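Local coordinates for protein putative cathepsin d (Ixodes ricinus, PDB 5N7Q) that probably cleaves proteins as an aspartic endopeptidase of the pepsin-like A1 family, and is held here with the inhibitor pepstatin A bound, at residues V201-V207 and P268-I274; T230-P236 and L311-V317; V240-N244 and S300-G304. All blocks are in the same frame, centred on the assembly; numbering follows the deposited sequence.

Contact 1 of 3, residues V201-V207 and P268-I274; sequences VDGVKSV and PNVTFTI
Gly203 and Lys205 pair with Thr273 and Thr271 in antiparallel fashion, the two short strands running at 162° between their N-to-C directions. Thr271 and Lys205 exchange two backbone hydrogen bonds, with Thr271 N to Lys205 O at 2.8 Å. Thr273 N gives an almost straight bond to Gly203 O. Asp202 N then turns to Thr273 O, so Asp202 and Gly203 both face Thr273. This is a classic beta bulge. It lies in the C-terminal half of the pepsin-like fold, where strand 270-274 joins strand 198-206 to strand 277-281. On the buried face Val204 and Phe272 lie side by side and point the same way. Val204 CG1 sits over one face of the Phe272 ring, 4.2 Å from its centroid and displaced toward the rim. Val204 CG2 meets the ring at Phe272 CE2, 3.5 Å away. On the other face the Lys205 chain runs beside Thr271, with Lys205 CG 4.1 Å from Thr271 CB. Beyond CG it is extended, and its NZ forms a salt bridge with Glu278. Asp202 crosses Thr273 at about a right angle, OD2 lying near Thr273 CG2, and the same OD2 takes a hydrogen bond from Gly276 N. At the far end Ser206 OG, anti to its own N (chi1 -171°), donates to Asn269 O at 2.8 Å, from a position tilted out of the carbonyl plane. Pro268 CG packs against this hydroxyl. A water accepts from Val207 N and donates to Asn269 O, which is 2.8 Å from the water oxygen.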
loop_
_atom_site.group_PDB
_atom_site.type_symbol
_atom_site.label_atom_id
_atom_site.label_comp_id
_atom_site.label_asym_id
_atom_site.label_seq_id
_atom_site.Cartn_x
_atom_site.Cartn_y
_atom_site.Cartn_z
ATOM N N VAL A 201 4.576 17.096 4.800
ATOM C CA VAL A 201 5.895 17.052 4.159
ATOM C C VAL A 201 6.420 18.492 3.987
ATOM O O VAL A 201 5.650 19.398 3.634
ATOM C CB VAL A 201 5.804 16.309 2.810
ATOM C CG1 VAL A 201 7.072 16.470 1.993
ATOM C CG2 VAL A 201 5.468 14.836 3.066
ATOM N N ASP A 202 7.715 18.666 4.225
ATOM C CA ASP A 202 8.339 19.994 4.176
ATOM C C ASP A 202 8.708 20.430 2.773
ATOM O O ASP A 202 8.690 21.630 2.525
ATOM C CB ASP A 202 9.607 20.043 5.016
ATOM C CG ASP A 202 9.377 19.709 6.485
ATOM O OD1 ASP A 202 8.262 19.882 7.002
ATOM O OD2 ASP A 202 10.338 19.237 7.127
ATOM N N GLY A 203 9.131 19.497 1.916
ATOM C CA GLY A 203 9.495 19.824 0.537
ATOM C C GLY A 203 9.840 18.611 -0.285
ATOM O O GLY A 203 9.998 17.512 0.245
ATOM N N VAL A 204 9.930 18.821 -1.594
ATOM C CA VAL A 204 10.298 17.779 -2.550
ATOM C C VAL A 204 11.251 18.461 -3.518
ATOM O O VAL A 204 10.978 19.597 -3.928
ATOM C CB VAL A 204 9.059 17.244 -3.304
ATOM C CG1 VAL A 204 9.454 16.189 -4.337
ATOM C CG2 VAL A 204 8.032 16.660 -2.350
ATOM N N LYS A 205 12.372 17.844 -3.840
ATOM C CA LYS A 205 13.322 18.499 -4.755
ATOM C C LYS A 205 14.115 17.513 -5.554
ATOM O O LYS A 205 14.238 16.346 -5.174
ATOM C CB LYS A 205 14.284 19.395 -3.978
ATOM C CG LYS A 205 15.233 18.663 -3.049
ATOM C CD LYS A 205 16.164 19.616 -2.314
ATOM C CE LYS A 205 16.952 18.866 -1.243
ATOM N NZ LYS A 205 17.794 19.756 -0.400
ATOM N N SER A 206 14.673 18.000 -6.660
ATOM C CA SER A 206 15.650 17.251 -7.429
ATOM C C SER A 206 16.727 18.224 -7.843
ATOM O O SER A 206 16.410 19.336 -8.286
ATOM C CB SER A 206 15.002 16.636 -8.660
ATOM O OG SER A 206 15.930 15.755 -9.273
ATOM N N VAL A 207 17.978 17.837 -7.662
ATOM C CA VAL A 207 19.117 18.713 -7.923
ATOM C C VAL A 207 20.043 17.940 -8.844
ATOM O O VAL A 207 20.769 17.054 -8.410
ATOM C CB VAL A 207 19.835 19.086 -6.610
ATOM C CG1 VAL A 207 20.920 20.124 -6.871
ATOM C CG2 VAL A 207 18.837 19.574 -5.569
ATOM N N PRO A 268 18.894 12.383 -11.972
ATOM C CA PRO A 268 19.199 12.825 -10.613
ATOM C C PRO A 268 18.348 12.183 -9.521
ATOM O O PRO A 268 17.243 11.694 -9.775
ATOM C CB PRO A 268 18.906 14.329 -10.687
ATOM C CG PRO A 268 17.779 14.406 -11.645
ATOM C CD PRO A 268 18.029 13.347 -12.680
ATOM N N ASN A 269 18.862 12.202 -8.302
ATOM C CA ASN A 269 18.064 11.804 -7.144
ATOM C C ASN A 269 16.872 12.756 -6.979
ATOM O O ASN A 269 16.928 13.930 -7.394
ATOM C CB ASN A 269 18.916 11.769 -5.865
ATOM C CG ASN A 269 20.015 10.700 -5.903
ATOM O OD1 ASN A 269 20.069 9.865 -6.787
ATOM N ND2 ASN A 269 20.936 10.759 -4.932
ATOM N N VAL A 270 15.802 12.249 -6.364
ATOM C CA VAL A 270 14.649 13.048 -5.937
ATOM C C VAL A 270 14.502 12.878 -4.429
ATOM O O VAL A 270 14.561 11.768 -3.924
ATOM C CB VAL A 270 13.371 12.629 -6.671
ATOM C CG1 VAL A 270 12.143 13.363 -6.179
ATOM C CG2 VAL A 270 13.509 12.865 -8.177
ATOM N N THR A 271 14.328 13.986 -3.714
ATOM C CA THR A 271 14.402 13.983 -2.246
ATOM C C THR A 271 13.142 14.550 -1.618
ATOM O O THR A 271 12.684 15.635 -2.003
ATOM C CB THR A 271 15.618 14.788 -1.799
ATOM O OG1 THR A 271 16.796 14.239 -2.393
ATOM C CG2 THR A 271 15.758 14.797 -0.264
ATOM N N PHE A 272 12.602 13.838 -0.615
ATOM C CA PHE A 272 11.454 14.265 0.199
ATOM C C PHE A 272 11.971 14.634 1.566
ATOM O O PHE A 272 12.740 13.881 2.166
ATOM C CB PHE A 272 10.422 13.133 0.340
ATOM C CG PHE A 272 9.667 12.873 -0.918
ATOM C CD1 PHE A 272 10.282 12.174 -1.959
ATOM C CD2 PHE A 272 8.368 13.339 -1.094
ATOM C CE1 PHE A 272 9.606 11.968 -3.152
ATOM C CE2 PHE A 272 7.697 13.136 -2.286
ATOM C CZ PHE A 272 8.316 12.458 -3.312
ATOM N N THR A 273 11.629 15.832 2.025
ATOM C CA THR A 273 12.052 16.296 3.341
ATOM C C THR A 273 10.868 16.144 4.284
ATOM O O THR A 273 9.808 16.716 4.063
ATOM C CB THR A 273 12.556 17.742 3.309
ATOM O OG1 THR A 273 13.721 17.810 2.464
ATOM C CG2 THR A 273 12.943 18.189 4.743
ATOM N N ILE A 274 11.060 15.366 5.350
ATOM C CA ILE A 274 9.997 15.032 6.285
ATOM C C ILE A 274 10.571 15.174 7.679
ATOM O O ILE A 274 11.636 14.641 7.960
ATOM C CB ILE A 274 9.489 13.571 6.080
ATOM C CG1 ILE A 274 9.133 13.320 4.596
ATOM C CG2 ILE A 274 8.336 13.294 7.026
ATOM C CD1 ILE A 274 8.828 11.858 4.283
HETATM O O HOH W 1 18.852 15.534 -6.256
#

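Contact 2 of 3, residues T230-P236 and L311-V317; sequences TSLITGP and LWILGDV
Trp312 carries Gly235 and Pro236 on one face of its indole. Pro236 CD stands 3.6 Å from the centroid of the five-membered ring, and Gly235 CA lies over the six-membered ring, both as CH-pi contacts. Ile233 CG2 comes in at the edge, near the ring plane, 3.9 Å from Trp312 CE3. The strands behind these groups belong to the psi-loop of the C-terminal lobe in the pepsin-like fold: strand 312-314 runs parallel to strand 222-226 on one side and antiparallel to strand 233-235 on the other. Strand 233-235 follows the Asp-Thr-Gly loop of the predicted active-site residue Asp227; strand 312-314 comes much later. Thr230 OG1 is hydrogen-bonded to Asp227 OD2, and its CB and CG2 rest on Ile313 CG2. Thr230 and Ile313 also pack on apolar side chains of the bound inhibitor. The start of helix 316-319 meets this loop. Asp316 N donates to Thr230 O at 2.8 Å, and Val317 N to Ser231 O at 3.1 Å. Gly315, the N-cap residue, gives only a weak bond to Leu232 O. Val317 CG1 faces Ile233 CD1 at 3.8 Å and CG2 faces Leu232 CD2. In the strands Thr234 N reaches Ile313 O in the carbonyl plane, on a lone pair. The return bond, from Ile313 N to Thr234 O, comes from above the carbonyl plane. Thr234 OG1 lies between the backbone N and the carbonyl carbon (chi1 78°), close against Ile313 CB. From there it donates to a water 2.7 Å away, which donates to Leu311 O.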
loop_
_atom_site.group_PDB
_atom_site.type_symbol
_atom_site.label_atom_id
_atom_site.label_comp_id
_atom_site.label_asym_id
_atom_site.label_seq_id
_atom_site.Cartn_x
_atom_site.Cartn_y
_atom_site.Cartn_z
ATOM N N THR A 230 -0.224 1.414 -2.962
ATOM C CA THR A 230 0.061 2.186 -4.173
ATOM C C THR A 230 1.455 1.785 -4.641
ATOM O O THR A 230 2.387 1.718 -3.831
ATOM C CB THR A 230 -0.079 3.696 -3.905
ATOM O OG1 THR A 230 -1.493 3.960 -3.816
ATOM C CG2 THR A 230 0.537 4.557 -5.018
ATOM N N SER A 231 1.617 1.537 -5.950
ATOM C CA SER A 231 2.908 1.086 -6.455
ATOM C C SER A 231 3.959 2.197 -6.499
ATOM O O SER A 231 5.137 2.002 -6.162
ATOM C CB SER A 231 2.749 0.575 -7.884
ATOM O OG SER A 231 1.801 -0.481 -7.951
ATOM N N LEU A 232 3.548 3.352 -7.003
ATOM C CA LEU A 232 4.455 4.448 -7.312
ATOM C C LEU A 232 4.347 5.545 -6.256
ATOM O O LEU A 232 3.893 5.301 -5.127
ATOM C CB LEU A 232 4.184 4.967 -8.741
ATOM C CG LEU A 232 4.231 3.921 -9.842
ATOM C CD1 LEU A 232 4.042 4.620 -11.189
ATOM C CD2 LEU A 232 5.502 3.081 -9.817
ATOM N N ILE A 233 4.829 6.732 -6.588
ATOM C CA ILE A 233 4.551 7.948 -5.835
ATOM C C ILE A 233 3.593 8.745 -6.680
ATOM O O ILE A 233 3.860 8.966 -7.875
ATOM C CB ILE A 233 5.827 8.729 -5.499
ATOM C CG1 ILE A 233 6.671 7.926 -4.510
ATOM C CG2 ILE A 233 5.504 10.144 -4.989
ATOM C CD1 ILE A 233 8.038 8.464 -4.253
ATOM N N THR A 234 2.498 9.185 -6.095
ATOM C CA THR A 234 1.562 10.077 -6.798
ATOM C C THR A 234 1.702 11.449 -6.209
ATOM O O THR A 234 2.096 11.615 -5.058
ATOM C CB THR A 234 0.097 9.637 -6.775
ATOM O OG1 THR A 234 -0.503 9.956 -5.509
ATOM C CG2 THR A 234 -0.044 8.111 -6.987
ATOM N N GLY A 235 1.387 12.447 -7.020
ATOM C CA GLY A 235 1.345 13.819 -6.550
ATOM C C GLY A 235 0.377 14.693 -7.314
ATOM O O GLY A 235 -0.191 14.265 -8.314
ATOM N N PRO A 236 0.218 15.942 -6.858
ATOM C CA PRO A 236 -0.577 16.915 -7.600
ATOM C C PRO A 236 -0.094 16.962 -9.059
ATOM O O PRO A 236 1.107 17.120 -9.276
ATOM C CB PRO A 236 -0.269 18.236 -6.871
ATOM C CG PRO A 236 0.081 17.827 -5.481
ATOM C CD PRO A 236 0.856 16.551 -5.671
ATOM N N LEU A 311 -2.561 16.035 -2.272
ATOM C CA LEU A 311 -1.546 15.377 -1.487
ATOM C C LEU A 311 -0.746 14.428 -2.336
ATOM O O LEU A 311 -1.073 14.146 -3.495
ATOM C CB LEU A 311 -2.108 14.685 -0.229
ATOM C CG LEU A 311 -3.136 13.573 -0.439
ATOM C CD1 LEU A 311 -2.468 12.265 -0.817
ATOM C CD2 LEU A 311 -3.987 13.324 0.794
ATOM N N TRP A 312 0.375 14.038 -1.772
ATOM C CA TRP A 312 1.258 13.065 -2.384
ATOM C C TRP A 312 1.011 11.724 -1.743
ATOM O O TRP A 312 0.908 11.616 -0.508
ATOM C CB TRP A 312 2.724 13.439 -2.136
ATOM C CG TRP A 312 3.154 14.738 -2.794
ATOM C CD1 TRP A 312 2.852 16.005 -2.384
ATOM C CD2 TRP A 312 3.992 14.886 -3.959
ATOM N NE1 TRP A 312 3.448 16.933 -3.211
ATOM C CE2 TRP A 312 4.146 16.275 -4.190
ATOM C CE3 TRP A 312 4.627 13.979 -4.820
ATOM C CZ2 TRP A 312 4.897 16.774 -5.263
ATOM C CZ3 TRP A 312 5.372 14.481 -5.877
ATOM C CH2 TRP A 312 5.510 15.867 -6.075
ATOM N N ILE A 313 0.891 10.691 -2.558
ATOM C CA ILE A 313 0.831 9.329 -2.022
ATOM C C ILE A 313 2.221 8.711 -2.147
ATOM O O ILE A 313 2.738 8.541 -3.275
ATOM C CB ILE A 313 -0.193 8.439 -2.740
ATOM C CG1 ILE A 313 -1.631 9.003 -2.638
ATOM C CG2 ILE A 313 -0.124 7.029 -2.157
ATOM C CD1 ILE A 313 -2.676 8.219 -3.428
ATOM N N LEU A 314 2.823 8.411 -1.012
ATOM C CA LEU A 314 4.109 7.726 -0.946
ATOM C C LEU A 314 3.835 6.226 -0.931
ATOM O O LEU A 314 3.503 5.650 0.083
ATOM C CB LEU A 314 4.891 8.198 0.279
ATOM C CG LEU A 314 5.177 9.706 0.379
ATOM C CD1 LEU A 314 6.094 10.012 1.535
ATOM C CD2 LEU A 314 5.768 10.217 -0.921
ATOM N N GLY A 315 3.908 5.615 -2.102
ATOM C CA GLY A 315 3.691 4.190 -2.293
ATOM C C GLY A 315 4.992 3.418 -2.251
ATOM O O GLY A 315 5.970 3.868 -1.647
ATOM N N ASP A 316 4.981 2.229 -2.871
ATOM C CA ASP A 316 6.047 1.251 -2.703
ATOM C C ASP A 316 7.410 1.777 -3.170
ATOM O O ASP A 316 8.449 1.388 -2.647
ATOM C CB ASP A 316 5.724 -0.056 -3.429
ATOM C CG ASP A 316 4.406 -0.690 -3.002
ATOM O OD1 ASP A 316 3.966 -0.443 -1.837
ATOM O OD2 ASP A 316 3.813 -1.451 -3.825
ATOM N N VAL A 317 7.423 2.671 -4.153
ATOM C CA VAL A 317 8.692 3.312 -4.559
ATOM C C VAL A 317 9.429 3.948 -3.372
ATOM O O VAL A 317 10.659 3.871 -3.278
ATOM C CB VAL A 317 8.431 4.353 -5.675
ATOM C CG1 VAL A 317 9.548 5.375 -5.758
ATOM C CG2 VAL A 317 8.213 3.641 -6.986
HETATM O O HOH W 2 -1.628 12.396 -5.457
#

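Contact 3 of 3, residues V240-N244 and S300-G304; sequences VDSLN and SGFMG
Leu243 and Phe302 meet with the leucine methyl over the flat of the ring. Leu243 CD2 is 3.9 Å from the Phe302 centroid and 18° off the ring normal. It lies nearest to CG, toward the root of the ring. The leucine has CG anti to its backbone N (chi1 179°), which carries the branch from the helix to the ring. Val240, one turn earlier, also points at the strand. Its CG1 rests on the backbone, 3.4 Å from Phe302 O and close to Met303 C, while CG2 approaches Met303 O. The contact packs helix 237-247 against strand 295-304 in the C-terminal lobe. Behind the strand, Met303 points away from the helix and touches a modified side chain of the bound inhibitor. Asn244 lies alongside Val240, and its amide bridges helix and strand. Asn244 OD1 accepts from Ser300 OG at 2.7 Å, in the carbonyl plane and on a lone pair. Asn244 ND2 donates to Phe302 O at 3.0 Å, which lies near the amide plane, although the nitrogen stands above the plane of that carbonyl. The same ND2 turns back to Val240 O, which also takes the helical bond from Asn244 N; the two donors come from opposite faces of the carbonyl. Ser300 OG has a second role. It accepts from Phe302 N at 3.3 Å, closing an ST turn. Both amide ends of Asn244 are engaged. Three hydrogen bonds fix the rotation of this buried side chain. ND2 faces two carbonyl oxygens, which supports the amide orientation as placed: a flipped amide would set OD1 against both.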
loop_
_atom_site.group_PDB
_atom_site.type_symbol
_atom_site.label_atom_id
_atom_site.label_comp_id
_atom_site.label_asym_id
_atom_site.label_seq_id
_atom_site.Cartn_x
_atom_site.Cartn_y
_atom_site.Cartn_z
ATOM N N VAL A 240 3.851 17.062 -10.498
ATOM C CA VAL A 240 4.393 15.861 -11.102
ATOM C C VAL A 240 4.713 16.074 -12.582
ATOM O O VAL A 240 5.726 15.572 -13.076
ATOM C CB VAL A 240 3.445 14.678 -10.882
ATOM C CG1 VAL A 240 3.913 13.431 -11.627
ATOM C CG2 VAL A 240 3.300 14.380 -9.392
ATOM N N ASP A 241 3.874 16.837 -13.273
ATOM C CA ASP A 241 4.213 17.232 -14.664
ATOM C C ASP A 241 5.608 17.913 -14.722
ATOM O O ASP A 241 6.437 17.553 -15.538
ATOM C CB ASP A 241 3.147 18.176 -15.251
ATOM C CG ASP A 241 1.851 17.502 -15.590
ATOM O OD1 ASP A 241 1.758 16.253 -15.647
ATOM O OD2 ASP A 241 0.864 18.250 -15.813
ATOM N N SER A 242 5.822 18.897 -13.848
ATOM C CA SER A 242 7.084 19.621 -13.793
ATOM C C SER A 242 8.266 18.753 -13.372
ATOM O O SER A 242 9.355 18.848 -13.952
ATOM C CB SER A 242 6.972 20.840 -12.891
ATOM O OG SER A 242 5.960 21.713 -13.370
ATOM N N LEU A 243 8.061 17.900 -12.366
ATOM C CA LEU A 243 9.114 16.982 -11.963
ATOM C C LEU A 243 9.521 16.091 -13.136
ATOM O O LEU A 243 10.700 15.940 -13.414
ATOM C CB LEU A 243 8.677 16.141 -10.760
ATOM C CG LEU A 243 9.676 15.117 -10.229
ATOM C CD1 LEU A 243 11.031 15.719 -9.917
ATOM C CD2 LEU A 243 9.098 14.457 -8.987
ATOM N N ASN A 244 8.537 15.496 -13.792
ATOM C CA ASN A 244 8.842 14.688 -14.969
ATOM C C ASN A 244 9.511 15.458 -16.101
ATOM O O ASN A 244 10.421 14.921 -16.713
ATOM C CB ASN A 244 7.611 13.912 -15.438
ATOM C CG ASN A 244 7.401 12.663 -14.618
ATOM O OD1 ASN A 244 8.164 11.696 -14.777
ATOM N ND2 ASN A 244 6.452 12.688 -13.699
ATOM N N SER A 300 8.503 6.233 -15.115
ATOM C CA SER A 300 8.797 7.144 -14.045
ATOM C C SER A 300 7.921 6.819 -12.842
ATOM O O SER A 300 6.700 6.731 -12.975
ATOM C CB SER A 300 8.494 8.566 -14.474
ATOM O OG SER A 300 8.589 9.427 -13.349
ATOM N N GLY A 301 8.533 6.702 -11.692
ATOM C CA GLY A 301 7.806 6.421 -10.465
ATOM C C GLY A 301 7.080 7.601 -9.857
ATOM O O GLY A 301 6.631 7.502 -8.722
ATOM N N PHE A 302 6.963 8.701 -10.586
ATOM C CA PHE A 302 6.166 9.855 -10.161
ATOM C C PHE A 302 5.032 10.052 -11.123
ATOM O O PHE A 302 5.266 10.376 -12.297
ATOM C CB PHE A 302 7.019 11.120 -10.019
ATOM C CG PHE A 302 8.246 10.899 -9.220
ATOM C CD1 PHE A 302 8.193 10.889 -7.847
ATOM C CD2 PHE A 302 9.455 10.646 -9.846
ATOM C CE1 PHE A 302 9.334 10.639 -7.115
ATOM C CE2 PHE A 302 10.599 10.405 -9.125
ATOM C CZ PHE A 302 10.531 10.389 -7.738
ATOM N N MET A 303 3.799 9.847 -10.665
ATOM C CA MET A 303 2.604 9.943 -11.468
ATOM C C MET A 303 1.610 10.951 -10.874
ATOM O O MET A 303 1.521 11.127 -9.671
ATOM C CB MET A 303 1.970 8.573 -11.653
ATOM C CG MET A 303 1.559 7.893 -10.369
ATOM S SD MET A 303 0.595 6.388 -10.631
ATOM C CE MET A 303 -1.048 6.996 -10.914
ATOM N N GLY A 304 0.823 11.581 -11.721
ATOM C CA GLY A 304 -0.139 12.580 -11.267
ATOM C C GLY A 304 -1.450 11.961 -10.803
ATOM O O GLY A 304 -1.954 11.019 -11.433
#

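How the contacts relate
All three contacts lie in the C-terminal lobe and differ in depth. Contact 2 is the most central and reaches the active site and the inhibitor. Contact 3 is also buried but further out, and contact 1 is partly exposed, with Lys205 and two threonines on one face and Asp202 at the bulge. Contacts 2 and 3 share a strand pairing: Ile233 N and O probably bond to Gly301 O and Met303 N. Helix 237-247 follows strand 233-235. Phe272 of contact 1 joins the core, touching Leu314 and Ile233 of contact 2 and Phe302 of contact 3. Backbone bonds dominate contacts 1 and 2, whereas contact 3 relies on side-chain polar bonds and methyl-ring packing.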